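Polyisoprenyl-teichoic acid--peptidoglycan teichoic acid transferase TagV (Bacillus subtilis, PDB 6UF3) belongs to the LytR-CpsA-Psr family of bacterial cell-envelope proteins and folds as an alpha/beta domain with helices packed against a central mixed sheet. Local coordinates at residues A[182-187]-A[203-208]; A[51-56]-A[60-65]; A[107-112]-A[141-146]; A[29-34]-A[166-171]; A[226-231]-A[237-242]. All blocks are in the same frame, centred on the assembly; numbering follows the deposited sequence.

Contact 1. Residues A[182-187]-A[203-208]; sequences AKIDKI and EGLALQ
I184 and L205 supply the apolar part of the contact between helix 181-191 and helix 201-210, with I184 CG2 lying 3.7 Å from L205 CD2. The two side chains pass alongside one another, pointing opposite ways, so that branches touch along their flanks. A chi1 of -69° sets I184 CG2 anti to the backbone N and CG1 anti to the carbonyl carbon; the two arms therefore diverge, CG2 going to the leucine while CG1 carries CD1 to Q208. L205 divides its methyls in the same manner, CD2 resting on I184 and also lying 3.7 Å from D185 CA.

This is helix-against-helix packing of two short elements near the edge of the fold. The N-to-C directions of the two segments differ by 137°, and their axes come within 10.2 Å.

The remaining touches set hydrocarbon against polar groups. L205 CD1 lies 3.5 Å from D185 OD2, the leucine methyl covering part of the carboxylate. Farther along, I184 lies nearly perpendicular to Q208: I184 CD1 is 3.6 Å from Q208 OE1 and almost equally close to CD and NE2, so it meets the amide as a whole. Q208 bends at chi2 (-76°), and the position of its amide is fixed from elsewhere, since NE2 donates a hydrogen bond to M175 O near the end of helix 158-177 and a weak one to A178 O. I184 also touches A178, in the loop that links that helix to helix 181-191.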
# COMPACT_ATOMS: atom_id res chain seq x y z
N ALA A 182 -4.06 -15.33 21.38
CA ALA A 182 -4.04 -16.63 20.72
C ALA A 182 -4.91 -16.63 19.47
O ALA A 182 -4.51 -17.14 18.40
CB ALA A 182 -4.48 -17.72 21.70
N LYS A 183 -6.12 -16.07 19.59
CA LYS A 183 -6.96 -15.85 18.42
C LYS A 183 -6.25 -15.01 17.38
O LYS A 183 -6.34 -15.29 16.18
CB LYS A 183 -8.26 -15.17 18.85
CG LYS A 183 -9.14 -14.70 17.71
CD LYS A 183 -10.42 -14.10 18.25
CE LYS A 183 -11.16 -15.09 19.14
NZ LYS A 183 -11.69 -14.44 20.38
N ILE A 184 -5.54 -13.96 17.81
CA ILE A 184 -4.78 -13.14 16.86
C ILE A 184 -3.72 -13.98 16.17
O ILE A 184 -3.50 -13.85 14.96
CB ILE A 184 -4.16 -11.92 17.57
CG1 ILE A 184 -5.26 -10.95 18.01
CG2 ILE A 184 -3.16 -11.22 16.67
CD1 ILE A 184 -4.89 -10.16 19.25
N ASP A 185 -3.04 -14.86 16.92
CA ASP A 185 -2.03 -15.74 16.32
C ASP A 185 -2.63 -16.57 15.19
O ASP A 185 -2.07 -16.62 14.09
CB ASP A 185 -1.42 -16.65 17.40
CG ASP A 185 -0.18 -17.39 16.91
OD1 ASP A 185 -0.05 -17.66 15.70
OD2 ASP A 185 0.68 -17.73 17.77
N LYS A 186 -3.76 -17.21 15.45
CA LYS A 186 -4.30 -18.10 14.41
C LYS A 186 -4.88 -17.30 13.24
O LYS A 186 -4.71 -17.70 12.08
CB LYS A 186 -5.34 -19.05 15.00
CG LYS A 186 -4.74 -20.00 16.04
CD LYS A 186 -4.83 -21.45 15.60
CE LYS A 186 -4.34 -21.63 14.16
NZ LYS A 186 -4.25 -23.08 13.78
N ILE A 187 -5.52 -16.16 13.51
CA ILE A 187 -6.04 -15.34 12.42
C ILE A 187 -4.89 -14.80 11.57
O ILE A 187 -5.00 -14.70 10.34
CB ILE A 187 -6.92 -14.20 12.97
CG1 ILE A 187 -8.08 -14.76 13.78
CG2 ILE A 187 -7.44 -13.33 11.84
CD1 ILE A 187 -9.31 -15.12 12.97
N GLU A 203 6.88 -11.47 14.33
CA GLU A 203 6.99 -10.03 14.20
C GLU A 203 5.62 -9.38 14.12
O GLU A 203 5.39 -8.31 14.71
CB GLU A 203 7.80 -9.67 12.96
CG GLU A 203 9.24 -10.08 13.04
CD GLU A 203 9.96 -9.81 11.73
OE1 GLU A 203 9.34 -10.03 10.67
OE2 GLU A 203 11.13 -9.37 11.77
N GLY A 204 4.69 -10.01 13.40
CA GLY A 204 3.35 -9.46 13.30
C GLY A 204 2.62 -9.48 14.63
O GLY A 204 1.91 -8.53 14.98
N LEU A 205 2.77 -10.56 15.40
CA LEU A 205 2.17 -10.62 16.73
C LEU A 205 2.78 -9.56 17.65
O LEU A 205 2.06 -8.91 18.42
CB LEU A 205 2.34 -12.02 17.33
CG LEU A 205 1.64 -13.09 16.51
CD1 LEU A 205 1.83 -14.46 17.13
CD2 LEU A 205 0.17 -12.78 16.36
N ALA A 206 4.10 -9.37 17.56
CA ALA A 206 4.73 -8.33 18.37
C ALA A 206 4.21 -6.95 17.99
O ALA A 206 3.96 -6.11 18.87
CB ALA A 206 6.25 -8.38 18.20
N LEU A 207 4.04 -6.70 16.69
CA LEU A 207 3.52 -5.41 16.23
C LEU A 207 2.09 -5.19 16.69
O LEU A 207 1.72 -4.09 17.11
CB LEU A 207 3.61 -5.31 14.71
CG LEU A 207 4.98 -4.89 14.21
CD1 LEU A 207 5.03 -5.11 12.71
CD2 LEU A 207 5.24 -3.44 14.56
N GLN A 208 1.25 -6.24 16.60
CA GLN A 208 -0.11 -6.12 17.10
C GLN A 208 -0.12 -5.79 18.58
O GLN A 208 -0.92 -4.96 19.04
CB GLN A 208 -0.89 -7.42 16.85
CG GLN A 208 -2.40 -7.29 17.03
CD GLN A 208 -2.83 -7.25 18.49
OE1 GLN A 208 -2.14 -7.78 19.36
NE2 GLN A 208 -3.96 -6.60 18.76

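Contact 2. Residues A[51-56]-A[60-65]; sequences VQLAGD and SKTKIN
V51 and T62 are joined by a reciprocal pair of backbone hydrogen bonds. V51 N donates to T62 O over 2.9 Å in a nearly straight bond (171°), and T62 N returns a bond of 2.9 Å to V51 O that is somewhat more bent (158°). They form one antiparallel hydrogen-bonded pair, all that the small sheet of strands 50-51 and 62-63 contributes here.

Side chains on the face bearing V51 and T62 add to the grip. T62 CG2 sits 3.6 Å from L53 CG, meeting this branch point from the side away from CB, with both leucine methyls nearly as near; the threonine's chi1 of -170° turns OG1 anti to the backbone N and leaves CG2 for the leucine. V51 CG2, in turn, packs 3.8 Å from I64 CB.

Beyond the strand pair the two segments diverge, and a water bridges them. It accepts from L53 N at 2.9 Å, and donates to D56 OD2 at 2.7 Å and to S60 O at 2.8 Å. A type II beta turn from L53 to D56, with G55 at its positive-phi position, brings the aspartate round to this water. Q52 spans the same region, its NE2 bonded to G59 O.

Farther out, helix 72-84 backs the loop, F83 touching V51 and E75 touching L53, while L28 of strand 25-34 meets I64. K63 has its own salt bridge, to D48. The chemistry implies a loop held by direct backbone pairing at V51 and T62 and by one water that serves two backbone atoms, L53 N and S60 O, together with the D56 carboxylate, with separate apolar touches beside them.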
# COMPACT_ATOMS: atom_id res chain seq x y z
N VAL A 51 9.24 8.50 -12.47
CA VAL A 51 10.42 8.26 -11.65
C VAL A 51 11.49 7.58 -12.49
O VAL A 51 11.20 6.97 -13.52
CB VAL A 51 10.13 7.38 -10.41
CG1 VAL A 51 9.06 8.01 -9.52
CG2 VAL A 51 9.73 5.97 -10.85
N GLN A 52 12.73 7.66 -12.01
CA GLN A 52 13.81 6.85 -12.56
C GLN A 52 13.77 5.47 -11.90
O GLN A 52 13.76 5.36 -10.67
CB GLN A 52 15.16 7.51 -12.33
CG GLN A 52 16.30 6.86 -13.12
CD GLN A 52 16.30 7.25 -14.59
OE1 GLN A 52 16.02 8.39 -14.94
NE2 GLN A 52 16.64 6.30 -15.45
N LEU A 53 13.74 4.42 -12.71
CA LEU A 53 13.77 3.08 -12.15
C LEU A 53 15.12 2.82 -11.50
O LEU A 53 16.16 3.24 -12.03
CB LEU A 53 13.51 2.03 -13.24
CG LEU A 53 12.12 2.10 -13.88
CD1 LEU A 53 11.92 0.95 -14.86
CD2 LEU A 53 11.05 2.11 -12.81
N ALA A 54 15.12 2.11 -10.38
CA ALA A 54 16.38 1.81 -9.71
C ALA A 54 17.32 1.08 -10.65
O ALA A 54 16.92 0.14 -11.34
CB ALA A 54 16.12 0.98 -8.46
N GLY A 55 18.58 1.52 -10.69
CA GLY A 55 19.58 0.89 -11.52
C GLY A 55 19.57 1.30 -12.97
O GLY A 55 20.42 0.81 -13.74
N ASP A 56 18.65 2.17 -13.38
CA ASP A 56 18.55 2.60 -14.78
C ASP A 56 19.26 3.94 -14.92
O ASP A 56 18.63 5.00 -14.97
CB ASP A 56 17.10 2.67 -15.22
CG ASP A 56 16.96 2.97 -16.70
OD1 ASP A 56 17.97 2.84 -17.42
OD2 ASP A 56 15.84 3.32 -17.13
N SER A 60 15.51 6.73 -19.48
CA SER A 60 14.52 7.77 -19.23
C SER A 60 13.58 7.36 -18.11
O SER A 60 13.38 6.18 -17.83
CB SER A 60 13.71 8.04 -20.50
OG SER A 60 13.16 6.82 -20.99
N LYS A 61 12.99 8.37 -17.47
CA LYS A 61 12.01 8.12 -16.43
C LYS A 61 10.77 7.45 -17.00
O LYS A 61 10.40 7.65 -18.16
CB LYS A 61 11.61 9.44 -15.76
CG LYS A 61 12.68 10.05 -14.89
CD LYS A 61 12.28 11.45 -14.46
CE LYS A 61 13.20 11.99 -13.40
NZ LYS A 61 12.88 13.42 -13.11
N THR A 62 10.10 6.66 -16.17
CA THR A 62 8.88 6.00 -16.57
C THR A 62 7.94 5.99 -15.38
O THR A 62 8.23 6.57 -14.33
CB THR A 62 9.18 4.60 -17.12
OG1 THR A 62 8.00 4.06 -17.73
CG2 THR A 62 9.67 3.68 -16.02
N LYS A 63 6.79 5.35 -15.54
CA LYS A 63 5.83 5.29 -14.45
C LYS A 63 6.30 4.29 -13.40
O LYS A 63 6.85 3.25 -13.73
CB LYS A 63 4.45 4.88 -14.97
CG LYS A 63 3.89 5.78 -16.01
CD LYS A 63 2.54 5.27 -16.45
CE LYS A 63 2.03 6.05 -17.62
NZ LYS A 63 0.57 5.87 -17.81
N ILE A 64 6.06 4.61 -12.12
CA ILE A 64 6.60 3.75 -11.08
C ILE A 64 5.96 2.36 -11.12
O ILE A 64 6.59 1.37 -10.74
CB ILE A 64 6.46 4.41 -9.69
CG1 ILE A 64 7.28 3.63 -8.66
CG2 ILE A 64 4.99 4.53 -9.27
CD1 ILE A 64 7.53 4.39 -7.36
N ASN A 65 4.73 2.25 -11.63
CA ASN A 65 4.08 0.94 -11.64
C ASN A 65 4.75 -0.03 -12.60
O ASN A 65 4.54 -1.24 -12.49
CB ASN A 65 2.59 1.08 -11.97
CG ASN A 65 2.32 1.54 -13.38
OD1 ASN A 65 3.23 1.93 -14.11
ND2 ASN A 65 1.05 1.50 -13.77
O HOH W 1 14.03 4.60 -15.59

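Contact 3. Residues A[107-112]-A[141-146]; sequences GGIDVD and EEALAY
Strand 109-112, bearing I109 and V111, runs at 35° to helix 141-146, bearing A143 and Y146, and the axes of the two segments approach to 10.2 Å. The motif is a helix laid against a two-stranded antiparallel sheet: strand 109-113 pairs with strand 134-138, and the chain then turns into helix 140-148. G107, just before the strand, closes the preceding helix with a Schellman motif.

V111 and Y146 form the closer of the two apolar touches. V111 CG2 stands 4.1 Å above one face of the tyrosine ring, offset toward the rim over CZ and CE2. With chi1 at -170°, Y146 swings its ring opposite the backbone N and out beneath the valine. The other touch is looser, I109 CG2 lying 4.5 Å from A143 CB; I109 also packs on A170 and L171 of helix 158-177, while A143 meets F99 and I103 of helix 96-105.

Q166 ties the polar end together. Its OE1 is hydrogen-bonded to the phenol of Y146 and its NE2 donates to the D112 carbonyl, so one amide bridges the helix and the strand. The two oxygens it links, Y146 OH and D112 O, are themselves 3.6 Å apart.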
# COMPACT_ATOMS: atom_id res chain seq x y z
N GLY A 107 -12.85 -11.79 8.22
CA GLY A 107 -14.29 -11.66 8.34
C GLY A 107 -14.87 -10.41 7.73
O GLY A 107 -15.91 -9.93 8.20
N GLY A 108 -14.24 -9.87 6.69
CA GLY A 108 -14.71 -8.65 6.06
C GLY A 108 -14.11 -7.41 6.70
O GLY A 108 -13.44 -7.46 7.74
N ILE A 109 -14.37 -6.26 6.08
CA ILE A 109 -13.75 -5.00 6.48
C ILE A 109 -14.78 -3.88 6.45
O ILE A 109 -15.68 -3.85 5.61
CB ILE A 109 -12.53 -4.71 5.57
CG1 ILE A 109 -11.45 -3.98 6.35
CG2 ILE A 109 -12.93 -4.00 4.27
CD1 ILE A 109 -10.94 -4.75 7.53
N ASP A 110 -14.65 -2.93 7.37
CA ASP A 110 -15.59 -1.82 7.46
C ASP A 110 -14.99 -0.58 6.81
O ASP A 110 -13.87 -0.18 7.13
CB ASP A 110 -15.94 -1.55 8.92
CG ASP A 110 -16.63 -2.74 9.56
OD1 ASP A 110 -17.84 -2.89 9.35
OD2 ASP A 110 -15.94 -3.55 10.22
N VAL A 111 -15.74 0.01 5.87
CA VAL A 111 -15.29 1.23 5.19
C VAL A 111 -16.45 2.21 5.09
O VAL A 111 -17.63 1.84 5.07
CB VAL A 111 -14.71 0.97 3.78
CG1 VAL A 111 -13.44 0.12 3.84
CG2 VAL A 111 -15.76 0.33 2.87
N ASP A 112 -16.10 3.49 5.00
CA ASP A 112 -17.06 4.57 4.81
C ASP A 112 -17.12 4.89 3.31
O ASP A 112 -16.25 5.59 2.78
CB ASP A 112 -16.67 5.79 5.63
CG ASP A 112 -17.81 6.78 5.78
OD1 ASP A 112 -18.91 6.52 5.24
OD2 ASP A 112 -17.60 7.82 6.44
N GLU A 141 -14.58 -10.25 -2.13
CA GLU A 141 -14.98 -9.88 -3.48
C GLU A 141 -15.43 -8.42 -3.54
O GLU A 141 -15.04 -7.66 -4.44
CB GLU A 141 -16.08 -10.83 -3.96
CG GLU A 141 -16.94 -10.32 -5.09
CD GLU A 141 -18.14 -11.22 -5.34
OE1 GLU A 141 -18.42 -11.54 -6.51
OE2 GLU A 141 -18.79 -11.63 -4.35
N GLU A 142 -16.24 -8.01 -2.57
CA GLU A 142 -16.69 -6.62 -2.54
C GLU A 142 -15.54 -5.66 -2.28
O GLU A 142 -15.49 -4.58 -2.88
CB GLU A 142 -17.79 -6.47 -1.47
CG GLU A 142 -19.04 -7.28 -1.78
CD GLU A 142 -19.98 -7.41 -0.59
OE1 GLU A 142 -21.17 -7.68 -0.82
OE2 GLU A 142 -19.52 -7.24 0.56
N ALA A 143 -14.62 -6.03 -1.39
CA ALA A 143 -13.50 -5.14 -1.08
C ALA A 143 -12.58 -4.98 -2.28
O ALA A 143 -12.05 -3.88 -2.52
CB ALA A 143 -12.74 -5.66 0.14
N LEU A 144 -12.39 -6.06 -3.05
CA LEU A 144 -11.60 -5.97 -4.28
C LEU A 144 -12.27 -5.04 -5.29
O LEU A 144 -11.61 -4.17 -5.88
CB LEU A 144 -11.41 -7.36 -4.89
CG LEU A 144 -10.57 -7.37 -6.17
CD1 LEU A 144 -9.17 -6.88 -5.86
CD2 LEU A 144 -10.53 -8.76 -6.82
N ALA A 145 -13.58 -5.21 -5.50
CA ALA A 145 -14.29 -4.33 -6.43
C ALA A 145 -14.22 -2.88 -5.97
O ALA A 145 -14.09 -1.97 -6.79
CB ALA A 145 -15.74 -4.78 -6.60
N TYR A 146 -14.32 -2.66 -4.66
CA TYR A 146 -14.18 -1.32 -4.09
C TYR A 146 -12.81 -0.73 -4.41
O TYR A 146 -12.70 0.44 -4.80
CB TYR A 146 -14.40 -1.40 -2.58
CG TYR A 146 -14.51 -0.07 -1.87
CD1 TYR A 146 -15.66 0.70 -1.99
CD2 TYR A 146 -13.47 0.41 -1.07
CE1 TYR A 146 -15.77 1.91 -1.33
CE2 TYR A 146 -13.57 1.62 -0.41
CZ TYR A 146 -14.73 2.37 -0.54
OH TYR A 146 -14.85 3.57 0.10

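Contact 4. Residues A[29-34]-A[166-171]; sequences IVVTLD and QILNAL
Within 166-171, L168 alone meets segment 29-34, touching I29 and V31 across the layer between helix 158-177 and the central mixed sheet. The arrangement is that of an alpha/beta/alpha sandwich: strand 25-34 is an inner strand, this helix packs on the face bearing I29 and V31, and helix 243-257 reaches T32 on the other.

From L168 CB, which points toward the strand, the chain continues to CG, held anti to the backbone N at chi1 -177°. That torsion extends the side chain away from its helix, yet CG is still 5.1 Å from I29 CG2. The remaining distance is closed by the CD2 branch. L168 CD2 comes within 3.6 Å of I29 CG2, the ends of leucine and isoleucine meeting head-on, and I29 CD1 stands 4.2 Å from the same methyl. One leucine branch thus faces both arms of the isoleucine.

Neighbouring residues extend this layer. I29 also packs on M42 of the adjacent strand 39-44, and N169, the next helix residue, touches M42 as well. On the strand itself, V31 crosses L168 at a slant, its CG2 lying 4.1 Å from L168 CD2.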
# COMPACT_ATOMS: atom_id res chain seq x y z
N ILE A 29 1.81 1.47 -1.21
CA ILE A 29 1.62 2.22 0.02
C ILE A 29 2.80 1.95 0.95
O ILE A 29 3.11 0.79 1.24
CB ILE A 29 0.30 1.85 0.72
CG1 ILE A 29 -0.88 2.13 -0.20
CG2 ILE A 29 0.17 2.67 2.01
CD1 ILE A 29 -2.20 1.51 0.26
N VAL A 30 3.42 3.01 1.44
CA VAL A 30 4.52 2.92 2.39
C VAL A 30 4.00 3.31 3.77
O VAL A 30 3.32 4.33 3.91
CB VAL A 30 5.69 3.83 1.98
CG1 VAL A 30 6.73 3.91 3.08
CG2 VAL A 30 6.32 3.27 0.69
N VAL A 31 4.31 2.50 4.78
CA VAL A 31 4.03 2.83 6.17
C VAL A 31 5.35 2.85 6.91
O VAL A 31 6.17 1.94 6.76
CB VAL A 31 3.06 1.81 6.81
CG1 VAL A 31 2.88 2.09 8.31
CG2 VAL A 31 1.72 1.83 6.10
N THR A 32 5.59 3.91 7.70
CA THR A 32 6.75 3.95 8.58
C THR A 32 6.26 3.84 10.02
O THR A 32 5.20 4.34 10.37
CB THR A 32 7.61 5.21 8.37
OG1 THR A 32 6.80 6.38 8.51
CG2 THR A 32 8.21 5.22 6.96
N LEU A 33 7.03 3.13 10.85
CA LEU A 33 6.61 2.81 12.21
C LEU A 33 7.73 3.17 13.18
O LEU A 33 8.91 2.89 12.93
CB LEU A 33 6.25 1.32 12.34
CG LEU A 33 5.10 0.77 11.49
CD1 LEU A 33 5.61 0.23 10.14
CD2 LEU A 33 4.35 -0.32 12.22
N ASP A 34 7.35 3.81 14.29
CA ASP A 34 8.27 4.08 15.39
C ASP A 34 7.67 3.36 16.59
O ASP A 34 6.82 3.93 17.32
CB ASP A 34 8.42 5.58 15.63
CG ASP A 34 9.45 5.91 16.70
OD1 ASP A 34 10.04 4.97 17.28
OD2 ASP A 34 9.65 7.11 16.97
N GLN A 166 -7.98 3.63 2.59
CA GLN A 166 -9.11 3.32 3.47
C GLN A 166 -9.12 1.85 3.88
O GLN A 166 -9.37 1.51 5.05
CB GLN A 166 -10.41 3.67 2.76
CG GLN A 166 -11.37 4.53 3.54
CD GLN A 166 -12.62 4.83 2.75
OE1 GLN A 166 -12.68 4.58 1.54
NE2 GLN A 166 -13.63 5.36 3.42
N ILE A 167 -8.88 0.95 2.92
CA ILE A 167 -8.83 -0.48 3.23
C ILE A 167 -7.70 -0.78 4.21
O ILE A 167 -7.88 -1.52 5.19
CB ILE A 167 -8.69 -1.29 1.92
CG1 ILE A 167 -9.99 -1.24 1.13
CG2 ILE A 167 -8.26 -2.74 2.20
CD1 ILE A 167 -9.80 -1.48 -0.35
N LEU A 168 -6.51 -0.24 3.94
CA LEU A 168 -5.38 -0.51 4.83
C LEU A 168 -5.63 0.05 6.23
O LEU A 168 -5.28 -0.59 7.23
CB LEU A 168 -4.09 0.05 4.25
CG LEU A 168 -2.79 -0.22 5.02
CD1 LEU A 168 -2.56 -1.70 5.24
CD2 LEU A 168 -1.62 0.41 4.22
N ASN A 169 -6.22 1.24 6.32
CA ASN A 169 -6.57 1.80 7.62
C ASN A 169 -7.54 0.90 8.35
O ASN A 169 -7.43 0.71 9.57
CB ASN A 169 -7.18 3.20 7.46
CG ASN A 169 -6.15 4.27 7.15
OD1 ASN A 169 -4.96 4.09 7.39
ND2 ASN A 169 -6.60 5.40 6.63
N ALA A 170 -8.51 0.33 7.63
CA ALA A 170 -9.48 -0.55 8.28
C ALA A 170 -8.82 -1.81 8.81
O ALA A 170 -9.16 -2.30 9.90
CB ALA A 170 -10.61 -0.89 7.30
N LEU A 171 -7.87 -2.36 8.05
CA LEU A 171 -7.12 -3.52 8.53
C LEU A 171 -6.30 -3.17 9.77
O LEU A 171 -6.24 -3.95 10.73
CB LEU A 171 -6.21 -4.05 7.42
CG LEU A 171 -6.95 -4.77 6.29
CD1 LEU A 171 -6.08 -4.97 5.05
CD2 LEU A 171 -7.54 -6.10 6.76

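Contact 5. Residues A[226-231]-A[237-242]; sequences GSDLYL and YYFEPD
A beta hairpin, strand 226-231 paired with strand 236-241, frames this contact, with S227 facing E240 and L229 facing Y238 as antiparallel hydrogen-bonded pairs. S227 N and E240 O are 2.9 Å apart, as are E240 N and S227 O. The next pair is bonded in the same reciprocal way, Y238 N reaching L229 O at 2.8 Å.

On the face bearing D228, Y230, Y237 and F239, the phenol Y237 OH donates to D228 OD1 across 2.5 Å, so short that the exact length is doubtful. The carboxylate lies at the edge of the ring, their planes 73° apart. Farther back along the same edge, Y237 CD1 approaches Y230 in an offset edge-to-face pair, centroids 5.5 Å apart and planes at 61°.

The hairpin is linked to strand 50-51 and the loop before it, for F239 makes backbone hydrogen bonds to D48 and R50, and E240 OE1 forms a salt bridge with R50. L231 CD1 packs 3.9 Å from Y238 CE1, the leucine set nearly perpendicular to the tyrosine. Where the strands end, G226 CA lies 3.0 Å from E240 O in a CA-H...O contact, and D242 OD1 caps the following helix, accepting from N245 N.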
# COMPACT_ATOMS: atom_id res chain seq x y z
N GLY A 226 1.77 16.84 -6.86
CA GLY A 226 2.35 16.94 -8.19
C GLY A 226 1.34 17.39 -9.20
O GLY A 226 0.26 17.90 -8.86
N SER A 227 1.70 17.22 -10.47
CA SER A 227 0.91 17.75 -11.58
C SER A 227 0.65 16.66 -12.61
O SER A 227 1.50 15.81 -12.85
CB SER A 227 1.63 18.92 -12.27
OG SER A 227 2.00 19.91 -11.34
N ASP A 228 -0.54 16.70 -13.21
CA ASP A 228 -0.79 15.89 -14.40
C ASP A 228 0.12 16.35 -15.53
O ASP A 228 0.33 17.55 -15.73
CB ASP A 228 -2.26 16.00 -14.81
CG ASP A 228 -3.21 15.35 -13.81
OD1 ASP A 228 -2.74 14.59 -12.93
OD2 ASP A 228 -4.43 15.59 -13.90
N LEU A 229 0.69 15.40 -16.26
CA LEU A 229 1.64 15.71 -17.31
C LEU A 229 1.37 14.78 -18.48
O LEU A 229 1.21 13.58 -18.28
CB LEU A 229 3.08 15.54 -16.80
CG LEU A 229 4.20 15.64 -17.85
CD1 LEU A 229 4.28 17.07 -18.39
CD2 LEU A 229 5.53 15.21 -17.27
N TYR A 230 1.27 15.33 -19.68
CA TYR A 230 0.96 14.52 -20.85
C TYR A 230 2.14 14.61 -21.82
O TYR A 230 2.38 15.67 -22.40
CB TYR A 230 -0.34 14.98 -21.50
CG TYR A 230 -1.54 14.79 -20.60
CD1 TYR A 230 -1.91 15.77 -19.69
CD2 TYR A 230 -2.28 13.62 -20.64
CE1 TYR A 230 -3.00 15.60 -18.86
CE2 TYR A 230 -3.37 13.43 -19.80
CZ TYR A 230 -3.72 14.43 -18.91
OH TYR A 230 -4.80 14.27 -18.07
N LEU A 231 2.86 13.51 -21.98
CA LEU A 231 4.09 13.50 -22.77
C LEU A 231 3.85 12.83 -24.11
O LEU A 231 3.11 11.84 -24.21
CB LEU A 231 5.22 12.80 -22.02
CG LEU A 231 5.70 13.54 -20.77
CD1 LEU A 231 6.90 12.85 -20.15
CD2 LEU A 231 6.07 14.99 -21.16
N TYR A 237 -0.15 9.81 -20.09
CA TYR A 237 -0.35 10.46 -18.81
C TYR A 237 0.71 10.05 -17.80
O TYR A 237 0.96 8.85 -17.59
CB TYR A 237 -1.74 10.14 -18.23
CG TYR A 237 -1.89 10.66 -16.82
CD1 TYR A 237 -2.21 11.99 -16.58
CD2 TYR A 237 -1.69 9.83 -15.72
CE1 TYR A 237 -2.33 12.48 -15.31
CE2 TYR A 237 -1.80 10.32 -14.42
CZ TYR A 237 -2.13 11.65 -14.23
OH TYR A 237 -2.25 12.16 -12.95
N TYR A 238 1.31 11.04 -17.15
CA TYR A 238 2.19 10.84 -16.01
C TYR A 238 1.75 11.73 -14.86
O TYR A 238 1.15 12.79 -15.07
CB TYR A 238 3.64 11.19 -16.35
CG TYR A 238 4.27 10.26 -17.34
CD1 TYR A 238 4.16 10.50 -18.70
CD2 TYR A 238 5.00 9.16 -16.91
CE1 TYR A 238 4.76 9.65 -19.62
CE2 TYR A 238 5.59 8.31 -17.82
CZ TYR A 238 5.47 8.56 -19.16
OH TYR A 238 6.07 7.71 -20.06
N PHE A 239 2.08 11.31 -13.65
CA PHE A 239 1.97 12.17 -12.48
C PHE A 239 3.37 12.66 -12.13
O PHE A 239 4.22 11.87 -11.69
CB PHE A 239 1.34 11.44 -11.30
CG PHE A 239 1.07 12.32 -10.11
CD1 PHE A 239 0.18 13.38 -10.21
CD2 PHE A 239 1.71 12.09 -8.91
CE1 PHE A 239 -0.07 14.20 -9.12
CE2 PHE A 239 1.45 12.91 -7.80
CZ PHE A 239 0.56 13.96 -7.91
N GLU A 240 3.62 13.95 -12.32
CA GLU A 240 4.95 14.49 -12.07
C GLU A 240 5.03 14.97 -10.62
O GLU A 240 4.28 15.88 -10.25
CB GLU A 240 5.26 15.63 -13.02
CG GLU A 240 6.61 16.28 -12.78
CD GLU A 240 7.80 15.42 -13.16
OE1 GLU A 240 7.61 14.35 -13.80
OE2 GLU A 240 8.93 15.82 -12.81
N PRO A 241 5.91 14.40 -9.80
CA PRO A 241 5.97 14.79 -8.39
C PRO A 241 6.56 16.18 -8.21
O PRO A 241 7.54 16.55 -8.86
CB PRO A 241 6.88 13.72 -7.76
CG PRO A 241 7.70 13.18 -8.96
CD PRO A 241 6.75 13.23 -10.10
N ASP A 242 5.96 16.94 -7.30
CA ASP A 242 6.48 18.23 -6.90
C ASP A 242 7.78 18.05 -6.10
O ASP A 242 7.81 17.33 -5.10
CB ASP A 242 5.42 18.96 -6.08
CG ASP A 242 5.82 20.36 -5.69
OD1 ASP A 242 6.73 20.51 -4.84
OD2 ASP A 242 5.22 21.32 -6.22

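Contacts 1, 3 and 4 form one connected set and contacts 2 and 5 another; the two sets come no nearer than about 8 Å, between the nearest atoms of contacts 2 and 4. Contact 4, whose centre is about 7 Å from that of the chain, touches contact 3 through helix 158-177, where A170 CB packs 3.3 Å from D110 O. It also touches contact 1, L33 CD2 lying 4.0 Å from L207 CD2. Contacts 2 and 5 adjoin each other, with K63 CG resting 3.5 Å from Y238 CE2. Contacts 1 and 5 stand on opposite sides of the chain's centre, their own centres about 41 Å apart. Along the sequence, contacts 2 and 3 are both nested inside the long loop that contact 4 closes.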